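Local coordinates for protein cyclic nucleotide-gated potassium channel mll3241 (PDB 4MUV) that forms a tetrameric potassium channel opened by cyclic AMP, represented here by its cytoplasmic cyclic nucleotide-binding domain with cyclic GMP bound, at residues Gly53-Val67 against Gly80-Arg94. The protein carries 3 engineered substitutions. Numbering follows the deposited sequence. Where two conformers were deposited one is given.
Sequences GEPGDRMFFVVEGSV and GAFFGEMALISGEPR. With PCG (cyclic guanosine monophosphate), chain C.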
loop_
_atom_site.group_PDB
_atom_site.type_symbol
_atom_site.label_atom_id
_atom_site.label_comp_id
_atom_site.label_asym_id
_atom_site.label_seq_id
_atom_site.Cartn_x
_atom_site.Cartn_y
_atom_site.Cartn_z
ATOM N N GLY A 53 -8.282 -0.783 -14.145
ATOM C CA GLY A 53 -8.303 -1.826 -15.146
ATOM C C GLY A 53 -7.022 -2.591 -15.355
ATOM O O GLY A 53 -7.027 -3.593 -16.071
ATOM N N GLU A 54 -5.913 -2.121 -14.790
ATOM C CA GLU A 54 -4.623 -2.788 -14.976
ATOM C C GLU A 54 -4.449 -3.869 -13.921
ATOM O O GLU A 54 -5.056 -3.823 -12.849
ATOM C CB GLU A 54 -3.462 -1.774 -14.930
ATOM C CG GLU A 54 -3.576 -0.746 -16.057
ATOM C CD GLU A 54 -2.319 0.089 -16.331
ATOM O OE1 GLU A 54 -1.403 0.129 -15.476
ATOM O OE2 GLU A 54 -2.272 0.731 -17.419
ATOM N N PRO A 55 -3.603 -4.866 -14.204
ATOM C CA PRO A 55 -3.335 -5.884 -13.190
ATOM C C PRO A 55 -2.596 -5.250 -12.016
ATOM O O PRO A 55 -1.822 -4.301 -12.211
ATOM C CB PRO A 55 -2.435 -6.889 -13.914
ATOM C CG PRO A 55 -2.628 -6.621 -15.351
ATOM C CD PRO A 55 -2.937 -5.169 -15.477
ATOM N N GLY A 56 -2.840 -5.768 -10.816
ATOM C CA GLY A 56 -2.181 -5.301 -9.611
ATOM C C GLY A 56 -1.307 -6.392 -9.033
ATOM O O GLY A 56 -1.753 -7.513 -8.855
ATOM N N ASP A 57 -0.060 -6.058 -8.743
ATOM C CA ASP A 57 0.907 -7.009 -8.205
ATOM C C ASP A 57 1.582 -6.485 -6.954
ATOM O O ASP A 57 2.549 -7.075 -6.496
ATOM C CB ASP A 57 1.972 -7.326 -9.265
ATOM C CG ASP A 57 2.789 -6.105 -9.640
ATOM O OD1 ASP A 57 2.409 -4.988 -9.213
ATOM O OD2 ASP A 57 3.777 -6.247 -10.416
ATOM N N ARG A 58 1.071 -5.398 -6.399
ATOM C CA ARG A 58 1.622 -4.843 -5.174
ATOM C C ARG A 58 0.617 -3.908 -4.534
ATOM O O ARG A 58 -0.389 -3.541 -5.138
ATOM C CB ARG A 58 2.891 -4.080 -5.496
ATOM C CG ARG A 58 2.634 -2.851 -6.337
ATOM C CD ARG A 58 3.858 -2.395 -7.090
ATOM N NE ARG A 58 4.220 -3.356 -8.112
ATOM C CZ ARG A 58 5.372 -3.361 -8.768
ATOM N NH1 ARG A 58 6.298 -2.442 -8.517
ATOM N NH2 ARG A 58 5.595 -4.289 -9.678
ATOM N N MET A 59 0.876 -3.531 -3.288
ATOM C CA MET A 59 0.099 -2.471 -2.645
ATOM C C MET A 59 1.064 -1.500 -1.985
ATOM O O MET A 59 2.285 -1.706 -2.011
ATOM C CB MET A 59 -0.935 -3.007 -1.655
ATOM C CG MET A 59 -0.327 -3.657 -0.440
ATOM S SD MET A 59 -1.504 -3.941 0.895
ATOM C CE MET A 59 -1.858 -2.254 1.374
ATOM N N PHE A 60 0.513 -0.427 -1.431
ATOM C CA PHE A 60 1.305 0.725 -1.031
ATOM C C PHE A 60 0.803 1.281 0.294
ATOM O O PHE A 60 -0.413 1.408 0.513
ATOM C CB PHE A 60 1.198 1.829 -2.062
ATOM C CG PHE A 60 1.596 1.414 -3.449
ATOM C CD1 PHE A 60 2.908 1.544 -3.866
ATOM C CD2 PHE A 60 0.656 0.942 -4.338
ATOM C CE1 PHE A 60 3.291 1.182 -5.141
ATOM C CE2 PHE A 60 1.027 0.573 -5.628
ATOM C CZ PHE A 60 2.348 0.695 -6.025
ATOM N N PHE A 61 1.746 1.631 1.175
ATOM C CA PHE A 61 1.476 2.322 2.436
ATOM C C PHE A 61 1.970 3.741 2.290
ATOM O O PHE A 61 3.126 3.980 1.971
ATOM C CB PHE A 61 2.178 1.601 3.584
ATOM C CG PHE A 61 1.697 0.202 3.732
ATOM C CD1 PHE A 61 2.259 -0.816 2.993
ATOM C CD2 PHE A 61 0.623 -0.087 4.557
ATOM C CE1 PHE A 61 1.779 -2.093 3.098
ATOM C CE2 PHE A 61 0.127 -1.369 4.642
ATOM C CZ PHE A 61 0.712 -2.373 3.915
ATOM N N VAL A 62 1.076 4.709 2.511
ATOM C CA VAL A 62 1.465 6.120 2.413
ATOM C C VAL A 62 2.191 6.523 3.690
ATOM O O VAL A 62 1.691 6.301 4.796
ATOM C CB VAL A 62 0.244 7.039 2.226
ATOM C CG1 VAL A 62 0.664 8.478 2.092
ATOM C CG2 VAL A 62 -0.563 6.618 1.006
ATOM N N VAL A 63 3.384 7.103 3.552
ATOM C CA VAL A 63 4.173 7.452 4.726
ATOM C C VAL A 63 4.559 8.917 4.806
ATOM O O VAL A 63 4.881 9.358 5.897
ATOM C CB VAL A 63 5.380 6.460 4.926
ATOM C CG1 VAL A 63 4.882 5.072 5.357
ATOM C CG2 VAL A 63 6.224 6.330 3.700
ATOM N N GLU A 64 4.517 9.647 3.690
ATOM C CA GLU A 64 4.730 11.105 3.656
ATOM C C GLU A 64 3.940 11.641 2.471
ATOM O O GLU A 64 3.922 11.011 1.414
ATOM C CB GLU A 64 6.213 11.484 3.446
ATOM C CG GLU A 64 7.224 10.884 4.436
ATOM C CD GLU A 64 8.669 11.231 4.105
ATOM O OE1 GLU A 64 9.049 11.259 2.909
ATOM O OE2 GLU A 64 9.442 11.447 5.044
ATOM N N GLY A 65 3.276 12.783 2.621
ATOM C CA GLY A 65 2.497 13.322 1.522
ATOM C C GLY A 65 1.171 12.615 1.352
ATOM O O GLY A 65 0.725 11.906 2.226
ATOM N N SER A 66 0.528 12.828 0.215
ATOM C CA SER A 66 -0.788 12.262 -0.023
ATOM C C SER A 66 -1.013 11.831 -1.467
ATOM O O SER A 66 -0.354 12.312 -2.402
ATOM C CB SER A 66 -1.872 13.249 0.395
ATOM O OG SER A 66 -1.805 14.422 -0.382
ATOM N N VAL A 67 -1.961 10.908 -1.624
ATOM C CA VAL A 67 -2.451 10.473 -2.922
ATOM C C VAL A 67 -3.915 10.827 -3.105
ATOM O O VAL A 67 -4.635 11.027 -2.132
ATOM C CB VAL A 67 -2.244 8.962 -3.148
ATOM C CG1 VAL A 67 -0.779 8.609 -3.041
ATOM C CG2 VAL A 67 -3.082 8.142 -2.207
ATOM N N GLY A 80 -0.178 6.943 6.893
ATOM C CA GLY A 80 -0.854 5.937 7.685
ATOM C C GLY A 80 -1.872 5.163 6.882
ATOM O O GLY A 80 -2.284 4.092 7.281
ATOM N N ALA A 81 -2.298 5.714 5.750
ATOM C CA ALA A 81 -3.281 5.056 4.899
ATOM C C ALA A 81 -2.606 4.077 3.967
ATOM O O ALA A 81 -1.386 4.094 3.822
ATOM C CB ALA A 81 -4.067 6.107 4.099
ATOM N N PHE A 82 -3.406 3.264 3.288
ATOM C CA PHE A 82 -2.862 2.296 2.330
ATOM C C PHE A 82 -3.842 2.111 1.190
ATOM O O PHE A 82 -5.035 2.397 1.311
ATOM C CB PHE A 82 -2.494 0.958 2.984
ATOM C CG PHE A 82 -3.627 0.312 3.716
ATOM C CD1 PHE A 82 -4.626 -0.375 3.037
ATOM C CD2 PHE A 82 -3.699 0.370 5.098
ATOM C CE1 PHE A 82 -5.671 -0.975 3.703
ATOM C CE2 PHE A 82 -4.751 -0.225 5.775
ATOM C CZ PHE A 82 -5.739 -0.906 5.064
ATOM N N PHE A 83 -3.311 1.681 0.054
ATOM C CA PHE A 83 -4.118 1.413 -1.132
ATOM C C PHE A 83 -3.464 0.334 -1.981
ATOM O O PHE A 83 -2.266 0.083 -1.878
ATOM C CB PHE A 83 -4.336 2.708 -1.916
ATOM C CG PHE A 83 -3.087 3.306 -2.489
ATOM C CD1 PHE A 83 -2.327 4.194 -1.758
ATOM C CD2 PHE A 83 -2.688 3.005 -3.776
ATOM C CE1 PHE A 83 -1.171 4.739 -2.299
ATOM C CE2 PHE A 83 -1.532 3.547 -4.308
ATOM C CZ PHE A 83 -0.778 4.410 -3.582
ATOM N N GLY A 84 -4.280 -0.285 -2.843
ATOM C CA GLY A 84 -3.823 -1.356 -3.717
ATOM C C GLY A 84 -4.108 -2.748 -3.200
ATOM O O GLY A 84 -3.834 -3.729 -3.886
ATOM N N GLU A 85 -4.677 -2.830 -1.995
ATOM C CA GLU A 85 -5.018 -4.129 -1.420
ATOM C C GLU A 85 -6.134 -4.842 -2.175
ATOM O O GLU A 85 -6.176 -6.052 -2.208
ATOM C CB GLU A 85 -5.424 -3.999 0.059
ATOM C CG GLU A 85 -6.786 -3.353 0.365
ATOM C CD GLU A 85 -6.827 -1.867 0.010
ATOM O OE1 GLU A 85 -5.762 -1.203 0.051
ATOM O OE2 GLU A 85 -7.918 -1.361 -0.325
ATOM N N MET A 86 -7.033 -4.106 -2.814
ATOM C CA MET A 86 -8.211 -4.751 -3.379
ATOM C C MET A 86 -7.849 -5.725 -4.479
ATOM O O MET A 86 -8.384 -6.831 -4.521
ATOM C CB MET A 86 -9.220 -3.711 -3.867
ATOM C CG MET A 86 -9.857 -2.931 -2.731
ATOM S SD MET A 86 -10.776 -1.464 -3.231
ATOM C CE MET A 86 -12.199 -2.247 -3.975
ATOM N N ALA A 87 -6.939 -5.337 -5.366
ATOM C CA ALA A 87 -6.553 -6.227 -6.466
ATOM C C ALA A 87 -5.833 -7.453 -5.937
ATOM O O ALA A 87 -5.949 -8.540 -6.506
ATOM C CB ALA A 87 -5.670 -5.507 -7.430
ATOM N N LEU A 88 -5.080 -7.286 -4.853
ATOM C CA LEU A 88 -4.364 -8.416 -4.275
ATOM C C LEU A 88 -5.295 -9.435 -3.628
ATOM O O LEU A 88 -5.038 -10.642 -3.683
ATOM C CB LEU A 88 -3.308 -7.947 -3.281
ATOM C CG LEU A 88 -2.264 -6.970 -3.801
ATOM C CD1 LEU A 88 -1.223 -6.654 -2.730
ATOM C CD2 LEU A 88 -1.595 -7.504 -5.041
ATOM N N ILE A 89 -6.379 -8.947 -3.034
ATOM C CA ILE A 89 -7.364 -9.842 -2.412
ATOM C C ILE A 89 -8.290 -10.527 -3.401
ATOM O O ILE A 89 -8.615 -11.687 -3.237
ATOM C CB ILE A 89 -8.295 -9.084 -1.482
ATOM C CG1 ILE A 89 -7.504 -8.507 -0.336
ATOM C CG2 ILE A 89 -9.424 -10.031 -0.933
ATOM C CD1 ILE A 89 -8.252 -7.422 0.430
ATOM N N SER A 90 -8.797 -9.779 -4.372
ATOM C CA SER A 90 -9.793 -10.314 -5.303
ATOM C C SER A 90 -9.177 -10.978 -6.551
ATOM O O SER A 90 -9.832 -11.779 -7.202
ATOM C CB SER A 90 -10.761 -9.202 -5.723
ATOM O OG SER A 90 -10.100 -8.278 -6.550
ATOM N N GLY A 91 -7.920 -10.665 -6.863
ATOM C CA GLY A 91 -7.288 -11.079 -8.114
ATOM C C GLY A 91 -7.772 -10.305 -9.324
ATOM O O GLY A 91 -7.383 -10.560 -10.465
ATOM N N GLU A 92 -8.607 -9.318 -9.060
ATOM C CA GLU A 92 -9.221 -8.531 -10.107
ATOM C C GLU A 92 -8.339 -7.349 -10.452
ATOM O O GLU A 92 -7.420 -7.003 -9.712
ATOM C CB GLU A 92 -10.613 -8.046 -9.685
ATOM C CG GLU A 92 -11.608 -9.171 -9.401
ATOM C CD GLU A 92 -11.986 -9.982 -10.637
ATOM O OE1 GLU A 92 -11.849 -9.472 -11.773
ATOM O OE2 GLU A 92 -12.432 -11.137 -10.472
ATOM N N PRO A 93 -8.628 -6.721 -11.579
ATOM C CA PRO A 93 -7.852 -5.544 -11.948
ATOM C C PRO A 93 -8.040 -4.404 -10.960
ATOM O O PRO A 93 -8.992 -4.381 -10.185
ATOM C CB PRO A 93 -8.423 -5.184 -13.323
ATOM C CG PRO A 93 -8.956 -6.497 -13.844
ATOM C CD PRO A 93 -9.546 -7.144 -12.654
ATOM N N ARG A 94 -7.142 -3.442 -11.015
ATOM C CA ARG A 94 -7.283 -2.245 -10.214
ATOM C C ARG A 94 -8.668 -1.648 -10.411
ATOM O O ARG A 94 -9.183 -1.566 -11.538
ATOM C CB ARG A 94 -6.259 -1.192 -10.619
ATOM C CG ARG A 94 -4.796 -1.525 -10.421
ATOM C CD ARG A 94 -4.475 -1.801 -8.978
ATOM N NE ARG A 94 -3.042 -1.963 -8.796
ATOM C CZ ARG A 94 -2.477 -2.418 -7.692
ATOM N NH1 ARG A 94 -3.217 -2.790 -6.662
ATOM N NH2 ARG A 94 -1.147 -2.498 -7.621
HETATM P PA PCG C . -7.039 -1.452 -6.052
HETATM O O1A PCG C . -6.022 -2.574 -6.061
HETATM O O2A PCG C . -8.353 -1.740 -6.686
HETATM O "O5'" PCG C . -6.411 -0.222 -6.745
HETATM C "C5'" PCG C . -6.956 1.007 -6.567
HETATM C "C4'" PCG C . -7.053 1.271 -5.054
HETATM O "O4'" PCG C . -7.582 2.570 -4.593
HETATM C "C3'" PCG C . -7.850 0.314 -4.467
HETATM O "O3'" PCG C . -7.264 -1.024 -4.539
HETATM C "C2'" PCG C . -8.006 0.887 -2.999
HETATM O "O2'" PCG C . -6.954 0.371 -2.184
HETATM C "C1'" PCG C . -7.910 2.281 -3.147
HETATM N N9 PCG C . -9.064 3.053 -2.794
HETATM C C8 PCG C . -9.166 3.984 -1.789
HETATM N N7 PCG C . -10.415 4.435 -1.662
HETATM C C5 PCG C . -11.137 3.771 -2.624
HETATM C C6 PCG C . -12.530 3.825 -2.974
HETATM O O6 PCG C . -13.395 4.553 -2.429
HETATM N N1 PCG C . -12.886 2.994 -4.009
HETATM C C2 PCG C . -12.014 2.125 -4.645
HETATM N N2 PCG C . -12.480 1.340 -5.634
HETATM N N3 PCG C . -10.679 2.043 -4.340
HETATM C C4 PCG C . -10.301 2.908 -3.292
HETATM O O HOH W 1 -1.379 -1.752 -11.161
HETATM O O HOH W 2 -4.946 -7.770 -10.559
HETATM O O HOH W 3 -3.727 -9.511 -8.179
HETATM O O HOH W 4 0.625 3.717 5.907
#
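Arg-94 NH2 donates to Arg-58 O at 2.8 Å, the acceptor lying in the guanidinium plane, while Arg-94 NH1 reaches phosphate oxygen O1A of the cyclic GMP at 2.9 Å. Gly-56 CA sits 3.4 Å above the centre of the guanidinium, where any side chain would collide with it, and a water joins Arg-94 NE to Pro-55 O. Replacing Arg-94 with an alanine would probably strip the phosphate of a charged partner and leave Arg-58 O without either guanidinium donor. Ala-87 N also binds O1A, from the short helix 85-90, and Gly-84 N and Glu-85 OE2 both grip the ribose O2'; this is the phosphate-binding cassette of the cyclic nucleotide-binding beta-roll. Arg-135 of helix 122-139 pairs with the same Glu-85 carboxylate. Leading into helix 85-90, strand 82-83 pairs antiparallel with strand 58-64, Phe-60 and Phe-83 exchanging two backbone bonds. Their rings lie near parallel (22°) but slid apart, with Phe-60 CB over the Phe-83 face and Val-62 CG2 at its edge. On the other face of the sheet, Phe-61 CD2 packs 3.6 Å from Phe-82 CB. Met-59, bent at chi3 (-68°), brings CE 3.6 Å from Phe-82 CB, while its CB meets Leu-88 CD1 at 3.8 Å.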